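PDB 5F7U: cycloalternan-forming enzyme from Listeria monocytogenes serovar 1/2a, which belongs to glycoside hydrolase family 31, joining a TIM-barrel domain to beta-rich domains that include a family 6 carbohydrate-binding module. Local coordinates for residues 37-42 with 78-83; 975-980 with 1041-1046; 993-998 with 1027-1032. The protein carries 1 engineered substitution. One frame throughout, in Å; residues are numbered along the deposited sequence.

In the fold
All three contacts are antiparallel strand pairs, each partly buried, in beta domains at opposite ends of the chain. Interaction 1 belongs to the N-terminal domain, with its centre about 78 Å from that of interaction 2 and 90 Å from that of interaction 3. Interactions 2 and 3 share the family 6 carbohydrate-binding module. Residues 975-980 with 1041-1046 sit in one sheet and 993-998 with 1027-1032 in the other, touching where Phe1044 CZ meets Val993 CG2 at 3.9 Å. The inward face is purely apolar in interaction 2; interaction 1 adds a tryptophan-threonine bond there, interaction 3 a tyrosine-asparagine bond. Polar side chains join the strands on the other face: lysine-asparagine, glutamate-glutamine, and arginine-water-threonine.

Interaction 1: residues 37-42 with 78-83; sequences ILNITT and YWKADL
Trp79 and Thr42 meet at the edge of the indole, where NE1 gives its hydrogen to Thr42 OG1 at 2.8 Å, the acceptor lying close to the ring plane. In Thr42 a chi1 of 55° sets OG1 between backbone N and carbonyl carbon, turned to the indole N-H. That hydroxyl also bonds Gln49 OE1, so the one group both accepts and donates. On the same face of the sheet, Ile40 CD1 packs on Ala81 CB at 4.1 Å and, at the far end of the pair, Leu38 CD1 on Leu83 CD1 at 4.0 Å. These apolar residues suit the buried face, which strands 49-57 and 91-100 cover, as in the immunoglobulin-like beta-sandwich expected of an E-set domain. Four backbone hydrogen bonds fix the register, pairing Leu38 with Ala81 and Ile40 with Trp79. On the other face Lys80 runs alongside Asn39, and its chain bends only at the last torsion (chi4 -73°), bringing NZ onto a lone pair of Asn39 OD1 at 2.8 Å. The amide is secured at its other end by Asn39 ND2, which bonds Glu24 O. Farther along, Ile37 CD1 rests against the carboxylate of Asp82, a van der Waals contact 3.5 Å from OD1; that oxygen accepts a hydrogen bond from Gly84 N. Thr41 lays OG1 over one face of the Tyr78 ring, 3.4 Å from CE2, while Tyr71 stacks with that ring. Bonds to Thr77 O and Asn76 ND2 anchor the same hydroxyl, and Asn76 belongs to a pocket holding a bound glucose about 4 Å from the Thr41 side chain.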
loop_
_atom_site.group_PDB
_atom_site.type_symbol
_atom_site.label_atom_id
_atom_site.label_comp_id
_atom_site.label_asym_id
_atom_site.label_seq_id
_atom_site.Cartn_x
_atom_site.Cartn_y
_atom_site.Cartn_z
ATOM N N ILE A 37 20.566 -9.360 35.568
ATOM C CA ILE A 37 20.378 -10.789 35.840
ATOM C C ILE A 37 20.891 -11.630 34.684
ATOM O O ILE A 37 20.624 -11.325 33.507
ATOM C CB ILE A 37 18.879 -11.132 36.077
ATOM C CG1 ILE A 37 18.305 -10.320 37.257
ATOM C CG2 ILE A 37 18.658 -12.645 36.277
ATOM C CD1 ILE A 37 18.915 -10.632 38.610
ATOM N N LEU A 38 21.596 -12.706 35.026
ATOM C CA LEU A 38 22.053 -13.688 34.044
ATOM C C LEU A 38 21.310 -15.000 34.209
ATOM O O LEU A 38 21.337 -15.617 35.281
ATOM C CB LEU A 38 23.560 -13.921 34.156
ATOM C CG LEU A 38 24.475 -12.713 34.265
ATOM C CD1 LEU A 38 25.902 -13.219 34.490
ATOM C CD2 LEU A 38 24.413 -11.841 33.015
ATOM N N ASN A 39 20.643 -15.412 33.140
ATOM C CA ASN A 39 19.954 -16.702 33.115
ATOM C C ASN A 39 20.854 -17.755 32.489
ATOM O O ASN A 39 21.314 -17.587 31.367
ATOM C CB ASN A 39 18.629 -16.571 32.371
ATOM C CG ASN A 39 17.698 -15.607 33.068
ATOM O OD1 ASN A 39 17.169 -15.929 34.124
ATOM N ND2 ASN A 39 17.550 -14.392 32.520
ATOM N N ILE A 40 21.095 -18.828 33.239
ATOM C CA ILE A 40 22.074 -19.864 32.863
ATOM C C ILE A 40 21.423 -21.239 32.943
ATOM O O ILE A 40 20.646 -21.487 33.861
ATOM C CB ILE A 40 23.278 -19.803 33.847
ATOM C CG1 ILE A 40 23.892 -18.390 33.842
ATOM C CG2 ILE A 40 24.325 -20.878 33.533
ATOM C CD1 ILE A 40 24.690 -18.073 35.114
ATOM N N THR A 41 21.740 -22.142 32.001
ATOM C CA THR A 41 21.226 -23.518 32.095
ATOM C C THR A 41 22.352 -24.518 32.247
ATOM O O THR A 41 23.462 -24.286 31.756
ATOM C CB THR A 41 20.280 -23.899 30.920
ATOM O OG1 THR A 41 19.525 -25.082 31.233
ATOM C CG2 THR A 41 21.018 -24.100 29.603
ATOM N N THR A 42 22.061 -25.597 32.972
ATOM C CA THR A 42 22.955 -26.757 33.010
ATOM C C THR A 42 22.124 -28.006 32.733
ATOM O O THR A 42 20.905 -28.000 32.928
ATOM C CB THR A 42 23.626 -26.900 34.390
ATOM O OG1 THR A 42 22.613 -26.954 35.422
ATOM C CG2 THR A 42 24.568 -25.722 34.635
ATOM N N TYR A 78 17.639 -24.385 35.301
ATOM C CA TYR A 78 17.807 -22.977 34.949
ATOM C C TYR A 78 18.097 -22.230 36.225
ATOM O O TYR A 78 17.482 -22.507 37.273
ATOM C CB TYR A 78 16.551 -22.441 34.229
ATOM C CG TYR A 78 16.400 -23.085 32.879
ATOM C CD1 TYR A 78 15.734 -24.305 32.739
ATOM C CD2 TYR A 78 16.952 -22.489 31.738
ATOM C CE1 TYR A 78 15.603 -24.914 31.504
ATOM C CE2 TYR A 78 16.839 -23.093 30.498
ATOM C CZ TYR A 78 16.171 -24.296 30.389
ATOM O OH TYR A 78 16.077 -24.898 29.159
ATOM N N TRP A 79 19.067 -21.335 36.135
ATOM C CA TRP A 79 19.646 -20.621 37.267
ATOM C C TRP A 79 19.668 -19.117 36.986
ATOM O O TRP A 79 19.764 -18.708 35.821
ATOM C CB TRP A 79 21.107 -21.065 37.465
ATOM C CG TRP A 79 21.362 -22.550 37.516
ATOM C CD1 TRP A 79 21.450 -23.411 36.462
ATOM C CD2 TRP A 79 21.630 -23.331 38.695
ATOM N NE1 TRP A 79 21.728 -24.687 36.905
ATOM C CE2 TRP A 79 21.844 -24.667 38.270
ATOM C CE3 TRP A 79 21.705 -23.031 40.070
ATOM C CZ2 TRP A 79 22.113 -25.714 39.168
ATOM C CZ3 TRP A 79 21.969 -24.075 40.974
ATOM C CH2 TRP A 79 22.188 -25.402 40.510
ATOM N N LYS A 80 19.576 -18.311 38.050
ATOM C CA LYS A 80 19.700 -16.856 37.948
ATOM C C LYS A 80 20.872 -16.362 38.767
ATOM O O LYS A 80 20.965 -16.654 39.970
ATOM C CB LYS A 80 18.423 -16.140 38.416
ATOM C CG LYS A 80 17.287 -16.213 37.423
ATOM C CD LYS A 80 16.101 -15.383 37.906
ATOM C CE LYS A 80 14.958 -15.420 36.890
ATOM N NZ LYS A 80 15.223 -14.626 35.655
ATOM N N ALA A 81 21.756 -15.618 38.108
ATOM C CA ALA A 81 22.877 -14.950 38.774
ATOM C C ALA A 81 22.627 -13.451 38.746
ATOM O O ALA A 81 22.374 -12.887 37.672
ATOM C CB ALA A 81 24.182 -15.284 38.076
ATOM N N ASP A 82 22.689 -12.819 39.922
ATOM C CA ASP A 82 22.395 -11.385 40.051
ATOM C C ASP A 82 23.694 -10.606 40.194
ATOM O O ASP A 82 24.390 -10.745 41.191
ATOM C CB ASP A 82 21.478 -11.140 41.266
ATOM C CG ASP A 82 20.998 -9.697 41.373
ATOM O OD1 ASP A 82 21.317 -8.862 40.499
ATOM O OD2 ASP A 82 20.276 -9.399 42.347
ATOM N N LEU A 83 24.030 -9.796 39.183
ATOM C CA LEU A 83 25.258 -9.009 39.202
ATOM C C LEU A 83 25.107 -7.668 39.922
ATOM O O LEU A 83 26.101 -6.976 40.184
ATOM C CB LEU A 83 25.770 -8.766 37.771
ATOM C CG LEU A 83 26.223 -9.974 36.945
ATOM C CD1 LEU A 83 26.674 -9.496 35.570
ATOM C CD2 LEU A 83 27.348 -10.743 37.625
#

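Interaction 2: residues 975-980 with 1041-1046; sequences AVEFDI and QVVFDF
Phe978 meets Val1042 and Phe1044 of the neighbouring strand on the buried face of the sheet, through CB and the CD1-CE1 side of its ring. CB stands beside the Val1042 side chain, 4.2 Å from its CB, because the two residues form a hydrogen-bonded pair facing the same side of the sheet. CG lies beside the backbone N (chi1 -64°), which tilts the ring back toward the start of its strand and puts the CD1 edge 3.7 Å from Val1042 O, in the ring plane. Farther out, CE1 touches Phe1044 CD1 at 3.5 Å. The two rings are inclined at 73° and meet obliquely, their centroids 5.6 Å apart. Ile980 also packs on Val1042, its CD1 3.7 Å from Val1042 CG2. Branched aliphatic and flat aromatic groups fit this buried face, since they fill the space between two sheets and require no polar partner. The reverse face is more polar. Glu977 and Gln1041 both extend their chains so that Gln1041 NE2 can bond Glu977 OE2 at 2.8 Å. The bond is nearly straight, 169° at the hydrogen, and keeps to the amide plane, but it arrives from above the carboxylate plane. Glu977 CG meanwhile lies against Val1043 CG2 at 3.9 Å, so the aliphatic part of the acid shields a valine on this partly exposed side. Backbone bonds between Val976 and Phe1044 and between Phe978 and Val1042 set the register. Strand 947-949 flanks one side of the pair and strand 1002-1008 the other, while Val1059 and Met991 of the facing sheet close over the apolar side chains, an arrangement consistent with the beta-sandwich jelly roll of family 6 carbohydrate-binding modules.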
loop_
_atom_site.group_PDB
_atom_site.type_symbol
_atom_site.label_atom_id
_atom_site.label_comp_id
_atom_site.label_asym_id
_atom_site.label_seq_id
_atom_site.Cartn_x
_atom_site.Cartn_y
_atom_site.Cartn_z
ATOM N N ALA A 975 -42.743 13.945 -1.063
ATOM C CA ALA A 975 -41.618 14.831 -1.414
ATOM C C ALA A 975 -40.521 14.120 -2.203
ATOM O O ALA A 975 -40.313 12.909 -2.044
ATOM C CB ALA A 975 -41.035 15.466 -0.157
ATOM N N VAL A 976 -39.837 14.891 -3.058
ATOM C CA VAL A 976 -38.633 14.442 -3.772
ATOM C C VAL A 976 -37.551 15.481 -3.447
ATOM O O VAL A 976 -37.722 16.663 -3.743
ATOM C CB VAL A 976 -38.853 14.334 -5.311
ATOM C CG1 VAL A 976 -37.600 13.823 -6.017
ATOM C CG2 VAL A 976 -40.021 13.415 -5.643
ATOM N N GLU A 977 -36.461 15.035 -2.823
ATOM C CA GLU A 977 -35.374 15.931 -2.408
ATOM C C GLU A 977 -34.112 15.643 -3.217
ATOM O O GLU A 977 -33.696 14.485 -3.346
ATOM C CB GLU A 977 -35.116 15.816 -0.902
ATOM C CG GLU A 977 -33.966 16.687 -0.385
ATOM C CD GLU A 977 -33.835 16.735 1.141
ATOM O OE1 GLU A 977 -34.699 16.202 1.869
ATOM O OE2 GLU A 977 -32.844 17.328 1.626
ATOM N N PHE A 978 -33.527 16.709 -3.769
ATOM C CA PHE A 978 -32.305 16.646 -4.571
ATOM C C PHE A 978 -31.158 17.344 -3.847
ATOM O O PHE A 978 -31.363 18.337 -3.114
ATOM C CB PHE A 978 -32.478 17.372 -5.911
ATOM C CG PHE A 978 -33.504 16.760 -6.843
ATOM C CD1 PHE A 978 -34.860 17.096 -6.749
ATOM C CD2 PHE A 978 -33.108 15.886 -7.860
ATOM C CE1 PHE A 978 -35.797 16.551 -7.628
ATOM C CE2 PHE A 978 -34.046 15.331 -8.736
ATOM C CZ PHE A 978 -35.393 15.666 -8.621
ATOM N N ASP A 979 -29.956 16.843 -4.097
ATOM C CA ASP A 979 -28.724 17.472 -3.661
ATOM C C ASP A 979 -28.111 18.031 -4.929
ATOM O O ASP A 979 -27.650 17.269 -5.786
ATOM C CB ASP A 979 -27.787 16.424 -3.043
ATOM C CG ASP A 979 -28.373 15.750 -1.811
ATOM O OD1 ASP A 979 -28.721 16.461 -0.847
ATOM O OD2 ASP A 979 -28.442 14.499 -1.788
ATOM N N ILE A 980 -28.126 19.357 -5.082
ATOM C CA ILE A 980 -27.768 19.953 -6.363
ATOM C C ILE A 980 -26.582 20.898 -6.271
ATOM O O ILE A 980 -26.517 21.740 -5.379
ATOM C CB ILE A 980 -28.982 20.648 -7.019
ATOM C CG1 ILE A 980 -29.966 19.568 -7.490
ATOM C CG2 ILE A 980 -28.547 21.551 -8.189
ATOM C CD1 ILE A 980 -31.298 20.073 -7.980
ATOM N N GLN A 1041 -29.854 22.287 -1.238
ATOM C CA GLN A 1041 -30.979 21.417 -0.904
ATOM C C GLN A 1041 -32.163 21.859 -1.742
ATOM O O GLN A 1041 -32.653 22.970 -1.557
ATOM C CB GLN A 1041 -31.316 21.505 0.593
ATOM C CG GLN A 1041 -32.532 20.667 0.991
ATOM C CD GLN A 1041 -32.956 20.823 2.443
ATOM O OE1 GLN A 1041 -33.154 21.940 2.947
ATOM N NE2 GLN A 1041 -33.137 19.689 3.122
ATOM N N VAL A 1042 -32.616 20.991 -2.648
ATOM C CA VAL A 1042 -33.754 21.311 -3.523
ATOM C C VAL A 1042 -34.868 20.306 -3.267
ATOM O O VAL A 1042 -34.730 19.128 -3.601
ATOM C CB VAL A 1042 -33.338 21.355 -5.015
ATOM C CG1 VAL A 1042 -34.528 21.653 -5.929
ATOM C CG2 VAL A 1042 -32.229 22.383 -5.231
ATOM N N VAL A 1043 -35.955 20.778 -2.658
ATOM C CA VAL A 1043 -37.059 19.907 -2.243
ATOM C C VAL A 1043 -38.312 20.232 -3.042
ATOM O O VAL A 1043 -38.806 21.362 -3.018
ATOM C CB VAL A 1043 -37.381 20.027 -0.724
ATOM C CG1 VAL A 1043 -38.425 18.992 -0.315
ATOM C CG2 VAL A 1043 -36.130 19.891 0.141
ATOM N N PHE A 1044 -38.819 19.233 -3.752
ATOM C CA PHE A 1044 -40.135 19.320 -4.373
ATOM C C PHE A 1044 -41.130 18.672 -3.412
ATOM O O PHE A 1044 -40.888 17.573 -2.909
ATOM C CB PHE A 1044 -40.138 18.593 -5.713
ATOM C CG PHE A 1044 -39.363 19.293 -6.784
ATOM C CD1 PHE A 1044 -37.962 19.223 -6.825
ATOM C CD2 PHE A 1044 -40.033 19.995 -7.785
ATOM C CE1 PHE A 1044 -37.247 19.882 -7.827
ATOM C CE2 PHE A 1044 -39.323 20.651 -8.791
ATOM C CZ PHE A 1044 -37.929 20.594 -8.813
ATOM N N ASP A 1045 -42.222 19.380 -3.159
ATOM C CA ASP A 1045 -43.281 18.985 -2.225
ATOM C C ASP A 1045 -44.628 18.994 -2.924
ATOM O O ASP A 1045 -44.841 19.782 -3.843
ATOM C CB ASP A 1045 -43.379 20.034 -1.113
ATOM C CG ASP A 1045 -42.874 19.535 0.203
ATOM O OD1 ASP A 1045 -41.966 18.667 0.235
ATOM O OD2 ASP A 1045 -43.389 20.018 1.232
ATOM N N PHE A 1046 -45.547 18.146 -2.461
ATOM C CA PHE A 1046 -46.967 18.328 -2.770
ATOM C C PHE A 1046 -47.613 18.828 -1.492
ATOM O O PHE A 1046 -47.707 18.099 -0.511
ATOM C CB PHE A 1046 -47.609 17.023 -3.237
ATOM C CG PHE A 1046 -49.038 17.174 -3.714
ATOM C CD1 PHE A 1046 -50.092 17.320 -2.803
ATOM C CD2 PHE A 1046 -49.329 17.158 -5.074
ATOM C CE1 PHE A 1046 -51.407 17.447 -3.242
ATOM C CE2 PHE A 1046 -50.643 17.284 -5.522
ATOM C CZ PHE A 1046 -51.677 17.427 -4.607
#

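Interaction 3: residues 993-998 with 1027-1032; sequences VRYSAG and NTVEVP
Val993 pairs with Val1029, and Tyr995 with Asn1027, through two backbone hydrogen bonds each, joining antiparallel strands whose directions differ by 143°. Between these pairs Arg994 faces Thr1028 in a non-hydrogen-bonded position. On the Tyr995 face, the phenol lies alongside the Asn1027 side chain. Asn1027 ND2 donates within its amide plane to Tyr995 OH at 3.0 Å, and the same hydroxyl bonds Pro1018 O, so a buried polar tip gains two partners. A chi1 of 72° puts the ring between the tyrosine's backbone N and carbonyl carbon and brings CE1 to 3.7 Å from Val1029 CG2. Val993 CG2 meets Val1031 CG2 at 4.0 Å, and Phe1056 and Val1059 also pack on Val993; such aliphatic and aromatic side chains suit the interior of the module's beta-sandwich. The opposite face is polar. The long chain of Arg994 passes Thr1028, with CG 3.7 Å from OG1, and a water ties the two strands together, accepting from Arg994 NE at 3.2 Å and bonding Thr1028 OG1 at 3.0 Å. At its outer end, NH1 of Arg994 forms a salt bridge to OD2 of Asp1057, a ligand of a magnesium ion, and the guanidinium makes a cation-pi contact with Trp1026.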
loop_
_atom_site.group_PDB
_atom_site.type_symbol
_atom_site.label_atom_id
_atom_site.label_comp_id
_atom_site.label_asym_id
_atom_site.label_seq_id
_atom_site.Cartn_x
_atom_site.Cartn_y
_atom_site.Cartn_z
ATOM N N VAL A 993 -37.465 21.399 -15.263
ATOM C CA VAL A 993 -38.210 20.319 -14.601
ATOM C C VAL A 993 -38.907 19.520 -15.705
ATOM O O VAL A 993 -39.804 20.048 -16.379
ATOM C CB VAL A 993 -39.241 20.871 -13.569
ATOM C CG1 VAL A 993 -40.065 19.715 -12.965
ATOM C CG2 VAL A 993 -38.532 21.664 -12.462
ATOM N N ARG A 994 -38.493 18.265 -15.889
ATOM C CA ARG A 994 -39.064 17.393 -16.912
ATOM C C ARG A 994 -40.051 16.420 -16.290
ATOM O O ARG A 994 -39.719 15.674 -15.376
ATOM C CB ARG A 994 -37.975 16.653 -17.713
ATOM C CG ARG A 994 -38.523 15.903 -18.925
ATOM C CD ARG A 994 -37.426 15.476 -19.874
ATOM N NE ARG A 994 -37.940 15.002 -21.169
ATOM C CZ ARG A 994 -37.957 13.730 -21.571
ATOM N NH1 ARG A 994 -37.503 12.749 -20.787
ATOM N NH2 ARG A 994 -38.432 13.433 -22.780
ATOM N N TYR A 995 -41.270 16.422 -16.825
ATOM C CA TYR A 995 -42.386 15.751 -16.173
ATOM C C TYR A 995 -43.425 15.365 -17.220
ATOM O O TYR A 995 -43.402 15.859 -18.357
ATOM C CB TYR A 995 -43.049 16.702 -15.152
ATOM C CG TYR A 995 -43.818 17.801 -15.861
ATOM C CD1 TYR A 995 -43.144 18.880 -16.445
ATOM C CD2 TYR A 995 -45.202 17.714 -16.020
ATOM C CE1 TYR A 995 -43.832 19.863 -17.145
ATOM C CE2 TYR A 995 -45.901 18.688 -16.714
ATOM C CZ TYR A 995 -45.208 19.755 -17.266
ATOM O OH TYR A 995 -45.917 20.700 -17.957
ATOM N N SER A 996 -44.374 14.540 -16.807
ATOM C CA SER A 996 -45.573 14.329 -17.604
ATOM C C SER A 996 -46.796 14.593 -16.722
ATOM O O SER A 996 -46.773 14.334 -15.515
ATOM C CB SER A 996 -45.580 12.913 -18.170
ATOM O OG SER A 996 -46.669 12.720 -19.048
ATOM N N ALA A 997 -47.851 15.139 -17.324
ATOM C CA ALA A 997 -49.085 15.439 -16.614
ATOM C C ALA A 997 -50.209 15.152 -17.581
ATOM O O ALA A 997 -50.760 16.059 -18.197
ATOM C CB ALA A 997 -49.103 16.897 -16.148
ATOM N N GLY A 998 -50.510 13.864 -17.720
ATOM C CA GLY A 998 -51.442 13.357 -18.730
ATOM C C GLY A 998 -52.907 13.705 -18.573
ATOM O O GLY A 998 -53.657 13.611 -19.549
ATOM N N ASN A 1027 -42.820 17.036 -20.941
ATOM C CA ASN A 1027 -42.624 18.463 -21.150
ATOM C C ASN A 1027 -41.595 18.954 -20.155
ATOM O O ASN A 1027 -41.371 18.317 -19.122
ATOM C CB ASN A 1027 -43.945 19.231 -20.978
ATOM C CG ASN A 1027 -43.809 20.714 -21.275
ATOM O OD1 ASN A 1027 -43.202 21.105 -22.267
ATOM N ND2 ASN A 1027 -44.358 21.548 -20.400
ATOM N N THR A 1028 -40.968 20.084 -20.478
ATOM C CA THR A 1028 -40.019 20.733 -19.585
ATOM C C THR A 1028 -40.487 22.153 -19.265
ATOM O O THR A 1028 -40.892 22.898 -20.161
ATOM C CB THR A 1028 -38.599 20.701 -20.191
ATOM O OG1 THR A 1028 -38.192 19.337 -20.361
ATOM C CG2 THR A 1028 -37.600 21.380 -19.294
ATOM N N VAL A 1029 -40.485 22.490 -17.979
ATOM C CA VAL A 1029 -40.815 23.831 -17.488
ATOM C C VAL A 1029 -39.533 24.408 -16.898
ATOM O O VAL A 1029 -38.778 23.686 -16.247
ATOM C CB VAL A 1029 -41.960 23.776 -16.443
ATOM C CG1 VAL A 1029 -42.018 25.019 -15.564
ATOM C CG2 VAL A 1029 -43.303 23.566 -17.132
ATOM N N GLU A 1030 -39.296 25.697 -17.149
ATOM C CA GLU A 1030 -38.091 26.378 -16.687
ATOM C C GLU A 1030 -38.407 27.204 -15.450
ATOM O O GLU A 1030 -39.287 28.070 -15.477
ATOM C CB GLU A 1030 -37.505 27.232 -17.824
ATOM C CG GLU A 1030 -36.852 26.383 -18.927
ATOM C CD GLU A 1030 -36.172 27.188 -20.037
ATOM O OE1 GLU A 1030 -36.002 28.411 -19.888
ATOM O OE2 GLU A 1030 -35.807 26.589 -21.077
ATOM N N VAL A 1031 -37.695 26.925 -14.362
ATOM C CA VAL A 1031 -37.946 27.536 -13.048
ATOM C C VAL A 1031 -36.706 28.355 -12.641
ATOM O O VAL A 1031 -35.600 27.785 -12.594
ATOM C CB VAL A 1031 -38.229 26.442 -11.976
ATOM C CG1 VAL A 1031 -38.488 27.059 -10.602
ATOM C CG2 VAL A 1031 -39.388 25.537 -12.402
ATOM N N PRO A 1032 -36.879 29.666 -12.327
ATOM C CA PRO A 1032 -35.742 30.463 -11.840
ATOM C C PRO A 1032 -35.376 30.086 -10.406
ATOM O O PRO A 1032 -36.259 30.029 -9.524
ATOM C CB PRO A 1032 -36.245 31.920 -11.919
ATOM C CG PRO A 1032 -37.730 31.826 -11.880
ATOM C CD PRO A 1032 -38.138 30.452 -12.362
HETATM O O HOH W 1 -39.272 17.544 -22.474
#